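Local coordinates for protein UDP-N-acetylmuramate--L-alanine ligase (Thermotoga maritima, PDB 1J6U) that catalyses the ATP-dependent joining of L-alanine to UDP-N-acetylmuramate, a cytoplasmic step in the synthesis of cell-wall peptidoglycan, at residues Ala316-Asp319 with Ile324-Ile327; Ala250-Gln255 with Glu349-Val354; Asp67-Pro72 with Glu94-Glu99; His16-Gly21 with Val62-Asp67; Leu136-Lys141 with Leu300-Glu305. All coordinates share one frame; numbering follows the deposited sequence.

Contact 1 (Ala316-Asp319 with Ile324-Ile327); sequences AFHD and IYVI
His318 has its CG anti to the backbone N (chi1 174°), whereas Tyr325 has its own anti to the carbonyl carbon (chi1 -63°), and these two settings lay the side chains alongside each other, pointing the same way. The rings form an offset stack, centroids 3.8 Å apart and planes only 9° from parallel. CD2 of His318 sits over the centre of the phenol, while CE2 of Tyr325 lies under the rim of the imidazole. In the plane of the imidazole, a water meets His318 NE2 at 2.6 Å. The firmer partner of the Tyr325 hydroxyl is Arg252 NH2, a hydrogen bond; the water lies farther off. Phe348 packs against the phenol ring.

Behind the stack runs an antiparallel hairpin of strands 314-319 and 324-329, the former an outermost strand of the C-terminal domain's sheet. His318 and Tyr325 are a non-hydrogen-bonded pair; Asp319 and Ile324 next to them are joined by two bonds, Asp319 N to Ile324 O at 2.7 Å being the shorter. At the other end lies a classic beta bulge: Val326 O accepts from both Ala316 N (2.7 Å) and Phe317 N (3.2 Å). Phe317 and Val326 turn to the opposite face, under helix 443-457, where their CB atoms come within 4.1 Å.

The face of Phe317, Ile324 and Val326 packs mainly through apolar groups, with Asp319 at its end bonded to the Tyr454 hydroxyl, while the other carries an aromatic pair whose polar rim is linked to water and an arginine.

Contact 2 (Ala250-Gln255 with Glu349-Val354); sequences ASRAEQ and ENEKIV
Arg252 reaches Glu351 with a nearly straight chain: CG is anti to the backbone N (chi1 -177°), and the extension continues to NE, so the guanidinium arrives far from its own backbone. Glu351 does the reverse. Its CG lies beside the backbone N and the chain folds at chi2 (71°), bringing the carboxylate round to the arginine, and the two side chains cross at about a right angle. A salt bridge results, in which a single oxygen, OE2, takes both terminal nitrogens. Arg252 NH1 gives the sound bond, 2.7 Å to Glu351 OE2, reaching it on the syn side but well out of the carboxylate plane; Arg252 NH2 adds a weak one of 3.2 Å to the same oxygen. OE2 lies almost exactly in the guanidinium plane, yet that plane is turned 62° from the carboxylate, so this is not a coplanar two-oxygen pairing.

In the fold the bridge spans two domains. Arg252 projects from the loop between strands 243-250 and 255-261 of the middle domain, a turn closed by Ser251 N to Glu254 O at 2.8 Å; Glu351 stands just ahead of strand 352-357 in the C-terminal domain. Asn323 serves both ends, its ND2 donating to Glu351 OE2 and its OD1 accepting weakly from Arg252 NH2. That NH2 is also bonded to the hydroxyl of Tyr325, which helps fix the rotation of the guanidinium. Glu351 is buried, whereas Arg252 is exposed.

Contact 3 (Asp67-Pro72 with Glu94-Glu99); sequences DNWYDP and ERVPIE
Glu94, whose CB rests 4.0 Å from CZ2 of Trp69, has its carboxylate engaged by a salt bridge from OE1 to Arg90, and Arg90 in turn makes a cation-pi contact with the Trp69 ring. The charge is thus paired beside the indole while the aliphatic part of Glu94 does the touching. Trp69 itself has CG anti to the backbone N (chi1 -175°), which sends the indole toward the 94-99 segment, six-membered ring leading. Val96 comes from the opposite direction and meets it at the edge: its CG2 approaches CZ2 of Trp69 to 3.6 Å, and its CB lies in the ring plane, 3.9 Å from CH2.

These residues border a beta-alpha-beta crossover of the Rossmann-like N-terminal domain, in which strand 74-77, helix 86-93 and strand 98-100 follow one another. The helix ends at Arg95 in a Schellman motif, and Val96 lies on the way into the edge strand. The other valine branch, CG1, touches Pro72, at 3.7 Å from the carbonyl O and 4.3 Å from CG. Pro72 also presses CD against one face of the indole, 3.4 Å above its plane. An alanine in place of Trp69 would take the whole plate away and is likely to leave Val96 CG2 and the CB of Glu94 without the ring they pack on and deprive Arg90 of its aromatic partner. The indole NE1 bonds only weakly, at 3.3 Å, to Asp71 OD2.

Contact 4 (His16-Gly21 with Val62-Asp67); sequences HFVGIG and VPHSAD
His64 comes at strand 14-18 from the loop after strand 60-61, and its contact with Val18 and Gly19 is made by the far part of the imidazole. From CB the chain sets CG anti to the carbonyl carbon (chi1 -68°), which carries the ring over to the strand end. ND1 lies 3.9 Å from CG1 of Val18, but its polar partners are Ser42 OG and Glu87 OE2. CE1 comes closest, 3.5 Å from that same Val18 methyl, CG1, and 3.8 Å from Gly19 N, which sits near the imidazole plane at its edge. NE2 is last, 4.1 Å from Val18 CG1.

Here the first strand of the parallel Rossmann-like sheet runs out through a type II turn, Phe17 to Ile20, into helix 23-34. Gly19 and Gly21 match a GxGxxG-type pattern, consistent with the glycine-rich loop that holds the UDP moiety of the substrate in the N-terminal domain of Mur ligases. With phi at 103°, Gly19 has a backbone in which a CB would jam against the carbonyl O of Val18. Val18 puts CG1 anti to the backbone N, which directs this branch at the imidazole, while Val75 and Ile88 pack elsewhere around the valine. Glu87 also bonds to His16 NE2 and to the backbone N of Ser65, tying the 62-67 loop to the strand by a second route.

Contact 5 (Leu136-Lys141 with Leu300-Glu305); sequences LKHLRK and LEALEE
His138, Ala302 and Glu301 carry most of this contact, and the histidine is the largest part of it. Its CG is anti to the backbone N (chi1 -177°), an orientation that throws the imidazole off the end of helix 125-138 and onto helix 296-305. There Ala302 lies under one face: its CB makes a CH-pi contact, 3.9 Å from the ring centroid and 30° off the ring normal, with His138 CG the closest ring atom at 3.6 Å. The small methyl lets the backbones come close, the CA atoms of His138 and Ala302 being 6.1 Å apart. Glu301, one residue earlier, stretches an extended chain past the rim of the imidazole. Its OE1 lies in the ring plane and accepts from His138 NE2 in a straight but long and weak bond of 3.2 Å, ring and carboxylate planes being 72° apart. Glu305, a turn further on, brings OE1 within 4.1 Å of His138 CE1.

Helix 125-138 is the one that starts in the predicted ATP-binding loop of the middle domain; it ends here in a Schellman motif, with Lys141 N bonded to Leu136 O at 2.8 Å. A second tie between the two helices runs from His134 NE2 to Ala302 O.

Swapping His138 for a serine would remove the ring and is likely to leave Ala302 uncovered and Glu301 without its N-H donor.

With two carboxylates and a helix C-terminus around it, the imidazole would probably be inclined to hold an extra proton, adding a charge component to the weak bond.

Overall arrangement
Along the chain contact 4 comes first, then contact 3, both in the N-terminal domain on one parallel sheet. They share Asp67, their centres lie about 11 Å apart, and Asn68 ND2 bonds to Pro63 O. Contact 5 joins two helices, 125-138 and 296-305, and crosses contact 2 in chain order. Helix 296-305 leads into strand 314-319 of contact 1, nested inside the loop closed by contact 2. Contacts 1 and 2 reach the same C-terminal sheet, centres about 13 Å apart, and touch through Tyr325 OH and Arg252 NH2 (2.7 Å). The centres of contacts 2 and 3 are about 51 Å apart, on opposite sides of the chain's centre, as suits a three-domain Mur ligase.

Contact 1 (Ala316-Asp319 with Ile324-Ile327)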
# COMPACT_ATOMS: atom_id res chain seq x y z
N ALA A 316 -4.60 14.17 -5.09
CA ALA A 316 -5.39 14.67 -3.97
C ALA A 316 -6.23 15.85 -4.43
O ALA A 316 -7.33 16.06 -3.96
CB ALA A 316 -4.46 15.08 -2.84
N PHE A 317 -5.69 16.61 -5.38
CA PHE A 317 -6.39 17.78 -5.84
C PHE A 317 -5.93 18.23 -7.22
O PHE A 317 -4.74 18.21 -7.56
CB PHE A 317 -6.18 18.93 -4.85
CG PHE A 317 -6.76 20.22 -5.31
CD1 PHE A 317 -8.13 20.46 -5.19
CD2 PHE A 317 -5.96 21.16 -5.92
CE1 PHE A 317 -8.69 21.65 -5.69
CE2 PHE A 317 -6.52 22.35 -6.42
CZ PHE A 317 -7.87 22.59 -6.30
N HIS A 318 -6.88 18.66 -8.03
CA HIS A 318 -6.52 19.14 -9.34
C HIS A 318 -7.32 20.37 -9.69
O HIS A 318 -8.53 20.35 -9.58
CB HIS A 318 -6.79 18.09 -10.41
CG HIS A 318 -6.56 18.59 -11.80
ND1 HIS A 318 -7.32 18.18 -12.87
CD2 HIS A 318 -5.68 19.50 -12.29
CE1 HIS A 318 -6.92 18.81 -13.96
NE2 HIS A 318 -5.93 19.62 -13.63
N ASP A 319 -6.64 21.45 -10.08
CA ASP A 319 -7.35 22.65 -10.52
C ASP A 319 -7.12 22.77 -12.02
O ASP A 319 -6.05 23.16 -12.48
CB ASP A 319 -6.87 23.91 -9.83
CG ASP A 319 -7.71 25.13 -10.21
OD1 ASP A 319 -7.54 26.18 -9.57
OD2 ASP A 319 -8.53 25.02 -11.16
N ILE A 324 -3.06 22.95 -11.92
CA ILE A 324 -2.33 22.67 -10.69
C ILE A 324 -2.75 21.35 -10.06
O ILE A 324 -3.94 21.06 -9.91
CB ILE A 324 -2.52 23.82 -9.66
CG1 ILE A 324 -1.58 24.95 -10.02
CG2 ILE A 324 -2.16 23.34 -8.24
CD1 ILE A 324 -1.95 26.24 -9.34
N TYR A 325 -1.76 20.55 -9.69
CA TYR A 325 -2.05 19.26 -9.07
C TYR A 325 -1.35 19.08 -7.73
O TYR A 325 -0.20 19.51 -7.53
CB TYR A 325 -1.56 18.09 -9.97
CG TYR A 325 -2.24 17.97 -11.32
CD1 TYR A 325 -1.90 18.82 -12.35
CD2 TYR A 325 -3.21 16.97 -11.57
CE1 TYR A 325 -2.47 18.71 -13.60
CE2 TYR A 325 -3.81 16.84 -12.84
CZ TYR A 325 -3.41 17.71 -13.85
OH TYR A 325 -3.86 17.60 -15.12
N VAL A 326 -2.02 18.43 -6.81
CA VAL A 326 -1.40 18.09 -5.54
C VAL A 326 -1.49 16.56 -5.55
O VAL A 326 -2.58 15.95 -5.59
CB VAL A 326 -2.17 18.68 -4.31
CG1 VAL A 326 -1.53 18.17 -3.03
CG2 VAL A 326 -2.13 20.23 -4.34
N ILE A 327 -0.34 15.93 -5.50
CA ILE A 327 -0.26 14.47 -5.55
C ILE A 327 0.43 13.91 -4.29
O ILE A 327 1.44 14.46 -3.82
CB ILE A 327 0.51 14.03 -6.85
CG1 ILE A 327 -0.30 14.43 -8.08
CG2 ILE A 327 0.70 12.50 -6.89
CD1 ILE A 327 0.35 14.02 -9.41
O HOH W 1 -4.67 20.70 -15.69

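Contact 2 (Ala250-Gln255 with Glu349-Val354)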
# COMPACT_ATOMS: atom_id res chain seq x y z
N ALA A 250 3.39 5.67 -22.17
CA ALA A 250 2.78 6.40 -21.07
C ALA A 250 2.35 7.76 -21.55
O ALA A 250 3.04 8.42 -22.32
CB ALA A 250 3.78 6.57 -19.93
N SER A 251 1.18 8.20 -21.14
CA SER A 251 0.77 9.52 -21.56
C SER A 251 0.14 10.20 -20.35
O SER A 251 0.17 9.66 -19.25
CB SER A 251 -0.18 9.41 -22.75
OG SER A 251 -1.19 8.49 -22.44
N ARG A 252 -0.40 11.39 -20.54
CA ARG A 252 -0.97 12.15 -19.45
C ARG A 252 -2.18 11.52 -18.80
O ARG A 252 -2.28 11.47 -17.58
CB ARG A 252 -1.32 13.56 -19.95
CG ARG A 252 -1.87 14.49 -18.91
CD ARG A 252 -2.33 15.84 -19.47
NE ARG A 252 -2.55 16.76 -18.37
CZ ARG A 252 -1.74 17.75 -18.05
NH1 ARG A 252 -0.65 18.00 -18.76
NH2 ARG A 252 -1.95 18.40 -16.91
N ALA A 253 -3.10 11.01 -19.62
CA ALA A 253 -4.31 10.41 -19.07
C ALA A 253 -4.26 8.89 -18.85
O ALA A 253 -5.06 8.34 -18.10
CB ALA A 253 -5.49 10.75 -19.97
N GLU A 254 -3.31 8.21 -19.47
CA GLU A 254 -3.30 6.76 -19.32
C GLU A 254 -2.03 6.27 -19.88
O GLU A 254 -1.27 7.03 -20.49
CB GLU A 254 -4.42 6.13 -20.16
CG GLU A 254 -4.42 6.70 -21.61
CD GLU A 254 -5.18 5.86 -22.63
OE1 GLU A 254 -6.37 5.53 -22.41
OE2 GLU A 254 -4.58 5.55 -23.68
N GLN A 255 -1.79 4.99 -19.66
CA GLN A 255 -0.60 4.39 -20.23
C GLN A 255 -1.11 3.09 -20.85
O GLN A 255 -2.08 2.48 -20.34
CB GLN A 255 0.49 4.18 -19.17
CG GLN A 255 0.09 3.23 -18.08
CD GLN A 255 1.25 2.90 -17.17
OE1 GLN A 255 2.40 2.80 -17.62
NE2 GLN A 255 0.95 2.71 -15.89
N GLU A 349 4.55 16.00 -18.77
CA GLU A 349 5.68 16.32 -19.61
C GLU A 349 6.22 17.73 -19.46
O GLU A 349 7.43 17.91 -19.44
CB GLU A 349 5.29 16.11 -21.07
CG GLU A 349 6.44 16.36 -22.04
CD GLU A 349 6.01 16.28 -23.49
OE1 GLU A 349 5.36 15.27 -23.85
OE2 GLU A 349 6.33 17.22 -24.26
N ASN A 350 5.34 18.72 -19.35
CA ASN A 350 5.80 20.09 -19.28
C ASN A 350 5.65 20.85 -18.01
O ASN A 350 6.33 21.84 -17.81
CB ASN A 350 5.17 20.88 -20.40
CG ASN A 350 5.61 20.38 -21.75
OD1 ASN A 350 6.81 20.30 -22.02
ND2 ASN A 350 4.66 20.01 -22.59
N GLU A 351 4.77 20.41 -17.15
CA GLU A 351 4.55 21.11 -15.89
C GLU A 351 5.80 21.18 -14.98
O GLU A 351 6.78 20.44 -15.14
CB GLU A 351 3.39 20.46 -15.11
CG GLU A 351 1.97 20.65 -15.72
CD GLU A 351 1.71 19.85 -17.04
OE1 GLU A 351 2.53 18.98 -17.43
OE2 GLU A 351 0.67 20.10 -17.68
N LYS A 352 5.74 22.11 -14.02
CA LYS A 352 6.81 22.28 -13.04
C LYS A 352 6.55 21.22 -11.97
O LYS A 352 5.42 21.07 -11.49
CB LYS A 352 6.71 23.67 -12.41
CG LYS A 352 7.76 23.98 -11.35
CD LYS A 352 8.13 25.45 -11.38
CE LYS A 352 8.33 26.07 -10.00
NZ LYS A 352 7.03 26.39 -9.36
N ILE A 353 7.59 20.46 -11.63
CA ILE A 353 7.46 19.42 -10.62
C ILE A 353 8.12 19.87 -9.33
O ILE A 353 9.34 20.15 -9.31
CB ILE A 353 8.14 18.11 -11.05
CG1 ILE A 353 7.60 17.68 -12.40
CG2 ILE A 353 7.84 17.02 -10.02
CD1 ILE A 353 6.10 17.55 -12.43
N VAL A 354 7.31 19.96 -8.28
CA VAL A 354 7.78 20.39 -6.97
C VAL A 354 7.61 19.28 -5.94
O VAL A 354 6.49 18.83 -5.67
CB VAL A 354 7.00 21.60 -6.46
CG1 VAL A 354 7.45 21.92 -5.06
CG2 VAL A 354 7.21 22.78 -7.39

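Contact 3 (Asp67-Pro72 with Glu94-Glu99)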
# COMPACT_ATOMS: atom_id res chain seq x y z
N ASP A 67 -6.68 2.58 31.11
CA ASP A 67 -7.99 3.19 31.29
C ASP A 67 -8.92 2.68 30.14
O ASP A 67 -10.15 2.57 30.31
CB ASP A 67 -7.82 4.71 31.16
CG ASP A 67 -8.24 5.48 32.40
OD1 ASP A 67 -8.01 6.71 32.44
OD2 ASP A 67 -8.81 4.85 33.33
N ASN A 68 -8.34 2.38 28.97
CA ASN A 68 -9.11 1.94 27.81
C ASN A 68 -9.45 0.47 27.89
O ASN A 68 -9.23 -0.27 26.94
CB ASN A 68 -8.32 2.17 26.53
CG ASN A 68 -7.74 3.55 26.45
OD1 ASN A 68 -8.37 4.51 26.89
ND2 ASN A 68 -6.55 3.66 25.86
N TRP A 69 -9.99 0.05 29.02
CA TRP A 69 -10.32 -1.35 29.19
C TRP A 69 -11.81 -1.48 29.41
O TRP A 69 -12.38 -0.78 30.23
CB TRP A 69 -9.53 -1.91 30.38
CG TRP A 69 -9.70 -3.33 30.57
CD1 TRP A 69 -10.59 -3.93 31.39
CD2 TRP A 69 -9.00 -4.38 29.91
NE1 TRP A 69 -10.49 -5.29 31.30
CE2 TRP A 69 -9.52 -5.60 30.39
CE3 TRP A 69 -7.98 -4.41 28.95
CZ2 TRP A 69 -9.05 -6.85 29.96
CZ3 TRP A 69 -7.51 -5.66 28.51
CH2 TRP A 69 -8.04 -6.86 29.02
N TYR A 70 -12.46 -2.35 28.64
CA TYR A 70 -13.89 -2.53 28.78
C TYR A 70 -14.29 -3.99 28.82
O TYR A 70 -15.27 -4.42 28.23
CB TYR A 70 -14.61 -1.77 27.68
CG TYR A 70 -14.35 -0.30 27.83
CD1 TYR A 70 -13.15 0.27 27.44
CD2 TYR A 70 -15.29 0.52 28.46
CE1 TYR A 70 -12.87 1.64 27.67
CE2 TYR A 70 -15.03 1.87 28.70
CZ TYR A 70 -13.83 2.43 28.30
OH TYR A 70 -13.64 3.79 28.50
N ASP A 71 -13.47 -4.74 29.56
CA ASP A 71 -13.64 -6.15 29.81
C ASP A 71 -13.94 -6.93 28.56
O ASP A 71 -15.01 -7.50 28.41
CB ASP A 71 -14.73 -6.35 30.87
CG ASP A 71 -14.53 -5.43 32.09
OD1 ASP A 71 -15.43 -4.62 32.37
OD2 ASP A 71 -13.46 -5.51 32.75
N PRO A 72 -12.98 -6.94 27.62
CA PRO A 72 -13.10 -7.64 26.35
C PRO A 72 -12.90 -9.11 26.59
O PRO A 72 -12.30 -9.50 27.56
CB PRO A 72 -11.95 -7.07 25.55
CG PRO A 72 -10.90 -6.90 26.61
CD PRO A 72 -11.67 -6.26 27.72
N GLU A 94 -5.50 -9.54 33.87
CA GLU A 94 -6.92 -9.91 33.89
C GLU A 94 -7.10 -11.29 33.24
O GLU A 94 -8.21 -11.81 33.17
CB GLU A 94 -7.72 -8.86 33.16
CG GLU A 94 -9.10 -8.61 33.73
CD GLU A 94 -9.10 -7.72 34.94
OE1 GLU A 94 -8.58 -6.57 34.88
OE2 GLU A 94 -9.64 -8.17 35.96
N ARG A 95 -6.01 -11.89 32.78
CA ARG A 95 -6.03 -13.22 32.16
C ARG A 95 -6.84 -13.31 30.85
O ARG A 95 -7.32 -14.38 30.46
CB ARG A 95 -6.57 -14.25 33.16
CG ARG A 95 -5.75 -14.38 34.45
CD ARG A 95 -4.51 -15.24 34.25
NE ARG A 95 -3.27 -14.51 34.51
CZ ARG A 95 -2.88 -14.05 35.69
NH1 ARG A 95 -3.64 -14.24 36.77
NH2 ARG A 95 -1.73 -13.39 35.80
N VAL A 96 -7.01 -12.18 30.18
CA VAL A 96 -7.71 -12.15 28.92
C VAL A 96 -6.78 -12.62 27.80
O VAL A 96 -5.65 -12.16 27.66
CB VAL A 96 -8.23 -10.75 28.65
CG1 VAL A 96 -8.77 -10.64 27.22
CG2 VAL A 96 -9.33 -10.44 29.65
N PRO A 97 -7.24 -13.59 27.01
CA PRO A 97 -6.42 -14.11 25.90
C PRO A 97 -6.01 -12.96 24.96
O PRO A 97 -6.81 -12.06 24.64
CB PRO A 97 -7.35 -15.11 25.23
CG PRO A 97 -8.75 -14.48 25.50
CD PRO A 97 -8.62 -14.08 26.96
N ILE A 98 -4.75 -12.99 24.56
CA ILE A 98 -4.19 -11.96 23.72
C ILE A 98 -3.69 -12.60 22.47
O ILE A 98 -2.99 -13.62 22.52
CB ILE A 98 -3.00 -11.27 24.40
CG1 ILE A 98 -3.49 -10.43 25.56
CG2 ILE A 98 -2.26 -10.38 23.40
CD1 ILE A 98 -2.38 -10.19 26.56
N GLU A 99 -4.04 -12.01 21.34
CA GLU A 99 -3.59 -12.55 20.09
C GLU A 99 -2.93 -11.53 19.21
O GLU A 99 -3.17 -10.32 19.35
CB GLU A 99 -4.75 -13.20 19.37
CG GLU A 99 -4.31 -14.48 18.78
CD GLU A 99 -5.43 -15.45 18.73
OE1 GLU A 99 -6.14 -15.54 19.76
OE2 GLU A 99 -5.58 -16.12 17.67

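Contact 4 (His16-Gly21 with Val62-Asp67)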
# COMPACT_ATOMS: atom_id res chain seq x y z
N HIS A 16 -10.88 -6.19 21.84
CA HIS A 16 -10.07 -5.00 22.11
C HIS A 16 -8.83 -5.05 21.18
O HIS A 16 -8.02 -5.99 21.26
CB HIS A 16 -9.66 -5.04 23.59
CG HIS A 16 -8.83 -3.88 24.02
ND1 HIS A 16 -9.00 -3.28 25.25
CD2 HIS A 16 -7.84 -3.20 23.40
CE1 HIS A 16 -8.15 -2.27 25.37
NE2 HIS A 16 -7.43 -2.20 24.26
N PHE A 17 -8.72 -4.05 20.32
CA PHE A 17 -7.61 -3.94 19.37
C PHE A 17 -6.61 -2.89 19.81
O PHE A 17 -6.90 -1.67 19.80
CB PHE A 17 -8.11 -3.53 17.95
CG PHE A 17 -8.93 -4.58 17.24
CD1 PHE A 17 -10.29 -4.74 17.54
CD2 PHE A 17 -8.34 -5.44 16.30
CE1 PHE A 17 -11.04 -5.72 16.94
CE2 PHE A 17 -9.07 -6.42 15.69
CZ PHE A 17 -10.43 -6.56 16.01
N VAL A 18 -5.42 -3.34 20.16
CA VAL A 18 -4.39 -2.42 20.60
C VAL A 18 -3.61 -2.09 19.34
O VAL A 18 -2.84 -2.93 18.83
CB VAL A 18 -3.49 -3.08 21.66
CG1 VAL A 18 -2.48 -2.06 22.24
CG2 VAL A 18 -4.37 -3.64 22.75
N GLY A 19 -3.82 -0.87 18.86
CA GLY A 19 -3.20 -0.41 17.63
C GLY A 19 -4.23 -0.44 16.49
O GLY A 19 -3.89 -0.57 15.32
N ILE A 20 -5.51 -0.32 16.86
CA ILE A 20 -6.61 -0.33 15.92
C ILE A 20 -6.53 0.79 14.87
O ILE A 20 -7.27 0.80 13.90
CB ILE A 20 -7.92 -0.16 16.67
CG1 ILE A 20 -9.10 -0.59 15.82
CG2 ILE A 20 -8.09 1.31 17.04
CD1 ILE A 20 -10.30 -0.94 16.66
N GLY A 21 -5.62 1.74 15.07
CA GLY A 21 -5.52 2.86 14.15
C GLY A 21 -4.67 2.58 12.93
O GLY A 21 -4.61 3.42 12.03
N VAL A 62 -7.32 7.07 22.25
CA VAL A 62 -5.95 7.50 21.99
C VAL A 62 -5.59 8.42 23.13
O VAL A 62 -6.36 9.32 23.45
CB VAL A 62 -5.85 8.30 20.69
CG1 VAL A 62 -4.41 8.76 20.46
CG2 VAL A 62 -6.37 7.45 19.53
N PRO A 63 -4.42 8.22 23.76
CA PRO A 63 -3.44 7.18 23.44
C PRO A 63 -3.68 5.92 24.26
O PRO A 63 -4.75 5.73 24.82
CB PRO A 63 -2.13 7.82 23.81
CG PRO A 63 -2.51 8.57 25.11
CD PRO A 63 -3.86 9.19 24.72
N HIS A 64 -2.67 5.05 24.31
CA HIS A 64 -2.77 3.82 25.06
C HIS A 64 -2.77 4.12 26.56
O HIS A 64 -1.99 4.94 27.05
CB HIS A 64 -1.62 2.88 24.74
CG HIS A 64 -1.66 2.33 23.34
ND1 HIS A 64 -2.80 1.79 22.79
CD2 HIS A 64 -0.71 2.26 22.38
CE1 HIS A 64 -2.55 1.42 21.55
NE2 HIS A 64 -1.28 1.69 21.28
N SER A 65 -3.68 3.45 27.26
CA SER A 65 -3.85 3.58 28.69
C SER A 65 -4.67 2.40 29.16
O SER A 65 -5.63 2.04 28.48
CB SER A 65 -4.66 4.84 29.03
OG SER A 65 -5.13 4.78 30.38
N ALA A 66 -4.32 1.82 30.31
CA ALA A 66 -5.13 0.72 30.84
C ALA A 66 -6.53 1.27 31.16
O ALA A 66 -7.46 0.54 31.44
CB ALA A 66 -4.49 0.10 32.08
N ASP A 67 -6.68 2.58 31.11
CA ASP A 67 -7.99 3.19 31.29
C ASP A 67 -8.92 2.68 30.14
O ASP A 67 -10.15 2.57 30.31
CB ASP A 67 -7.82 4.71 31.16
CG ASP A 67 -8.24 5.48 32.40
OD1 ASP A 67 -8.01 6.71 32.44
OD2 ASP A 67 -8.81 4.85 33.33

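Contact 5 (Leu136-Lys141 with Leu300-Glu305)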
# COMPACT_ATOMS: atom_id res chain seq x y z
N LEU A 136 -12.22 -8.56 -9.14
CA LEU A 136 -13.25 -9.40 -8.55
C LEU A 136 -14.55 -8.61 -8.32
O LEU A 136 -15.66 -9.11 -8.53
CB LEU A 136 -12.74 -10.03 -7.24
CG LEU A 136 -12.26 -11.49 -7.22
CD1 LEU A 136 -12.41 -12.14 -8.60
CD2 LEU A 136 -10.84 -11.57 -6.73
N LYS A 137 -14.45 -7.36 -7.92
CA LYS A 137 -15.68 -6.62 -7.71
C LYS A 137 -16.36 -6.32 -9.04
O LYS A 137 -17.59 -6.37 -9.14
CB LYS A 137 -15.40 -5.32 -6.95
CG LYS A 137 -15.25 -5.46 -5.45
CD LYS A 137 -14.59 -4.21 -4.81
CE LYS A 137 -15.35 -2.89 -5.04
NZ LYS A 137 -16.78 -2.88 -4.58
N HIS A 138 -15.56 -6.02 -10.06
CA HIS A 138 -16.10 -5.65 -11.36
C HIS A 138 -16.78 -6.83 -11.95
O HIS A 138 -17.81 -6.68 -12.61
CB HIS A 138 -15.00 -5.21 -12.30
CG HIS A 138 -15.49 -4.77 -13.64
ND1 HIS A 138 -16.06 -3.53 -13.85
CD2 HIS A 138 -15.41 -5.36 -14.85
CE1 HIS A 138 -16.29 -3.37 -15.14
NE2 HIS A 138 -15.90 -4.46 -15.77
N LEU A 139 -16.21 -8.00 -11.70
CA LEU A 139 -16.77 -9.24 -12.19
C LEU A 139 -17.91 -9.67 -11.33
O LEU A 139 -18.34 -10.81 -11.42
CB LEU A 139 -15.75 -10.34 -12.17
CG LEU A 139 -14.62 -10.09 -13.15
CD1 LEU A 139 -13.77 -11.33 -13.20
CD2 LEU A 139 -15.15 -9.74 -14.50
N ARG A 140 -18.37 -8.74 -10.49
CA ARG A 140 -19.45 -8.99 -9.55
C ARG A 140 -19.23 -10.30 -8.76
O ARG A 140 -20.15 -11.07 -8.57
CB ARG A 140 -20.78 -8.98 -10.30
CG ARG A 140 -21.00 -7.64 -11.04
CD ARG A 140 -22.37 -7.50 -11.72
N LYS A 141 -18.01 -10.54 -8.29
CA LYS A 141 -17.75 -11.75 -7.52
C LYS A 141 -17.95 -11.44 -6.03
O LYS A 141 -17.82 -12.33 -5.19
CB LYS A 141 -16.33 -12.24 -7.77
CG LYS A 141 -16.05 -12.65 -9.20
CD LYS A 141 -17.03 -13.73 -9.65
CE LYS A 141 -16.41 -14.71 -10.65
NZ LYS A 141 -15.43 -15.68 -10.03
N LEU A 300 -9.84 -6.62 -18.26
CA LEU A 300 -9.12 -5.47 -18.80
C LEU A 300 -9.90 -4.16 -18.71
O LEU A 300 -9.33 -3.08 -18.64
CB LEU A 300 -8.72 -5.72 -20.26
CG LEU A 300 -7.60 -6.76 -20.41
CD1 LEU A 300 -7.45 -7.20 -21.86
CD2 LEU A 300 -6.31 -6.16 -19.92
N GLU A 301 -11.21 -4.28 -18.74
CA GLU A 301 -12.10 -3.13 -18.63
C GLU A 301 -11.95 -2.60 -17.19
O GLU A 301 -11.83 -1.39 -16.94
CB GLU A 301 -13.51 -3.63 -18.92
CG GLU A 301 -14.62 -2.63 -18.85
CD GLU A 301 -15.96 -3.30 -19.14
OE1 GLU A 301 -16.05 -4.55 -18.97
OE2 GLU A 301 -16.92 -2.60 -19.53
N ALA A 302 -11.92 -3.52 -16.24
CA ALA A 302 -11.78 -3.21 -14.85
C ALA A 302 -10.39 -2.60 -14.62
O ALA A 302 -10.25 -1.56 -13.96
CB ALA A 302 -11.95 -4.47 -14.04
N LEU A 303 -9.35 -3.23 -15.17
CA LEU A 303 -8.04 -2.69 -14.94
C LEU A 303 -7.94 -1.31 -15.51
O LEU A 303 -7.27 -0.44 -14.95
CB LEU A 303 -6.94 -3.58 -15.52
CG LEU A 303 -6.65 -4.87 -14.73
CD1 LEU A 303 -5.65 -5.67 -15.52
CD2 LEU A 303 -6.14 -4.58 -13.31
N GLU A 304 -8.61 -1.07 -16.61
CA GLU A 304 -8.52 0.25 -17.20
C GLU A 304 -9.16 1.29 -16.28
O GLU A 304 -8.69 2.41 -16.18
CB GLU A 304 -9.18 0.26 -18.57
CG GLU A 304 -9.17 1.62 -19.20
CD GLU A 304 -9.41 1.58 -20.69
OE1 GLU A 304 -10.25 0.76 -21.13
OE2 GLU A 304 -8.76 2.37 -21.41
N GLU A 305 -10.20 0.89 -15.57
CA GLU A 305 -10.93 1.77 -14.67
C GLU A 305 -10.35 1.88 -13.24
O GLU A 305 -10.77 2.72 -12.48
CB GLU A 305 -12.39 1.30 -14.60
CG GLU A 305 -13.25 1.69 -15.82
CD GLU A 305 -14.61 0.95 -15.88
OE1 GLU A 305 -15.09 0.50 -14.81
OE2 GLU A 305 -15.20 0.84 -16.99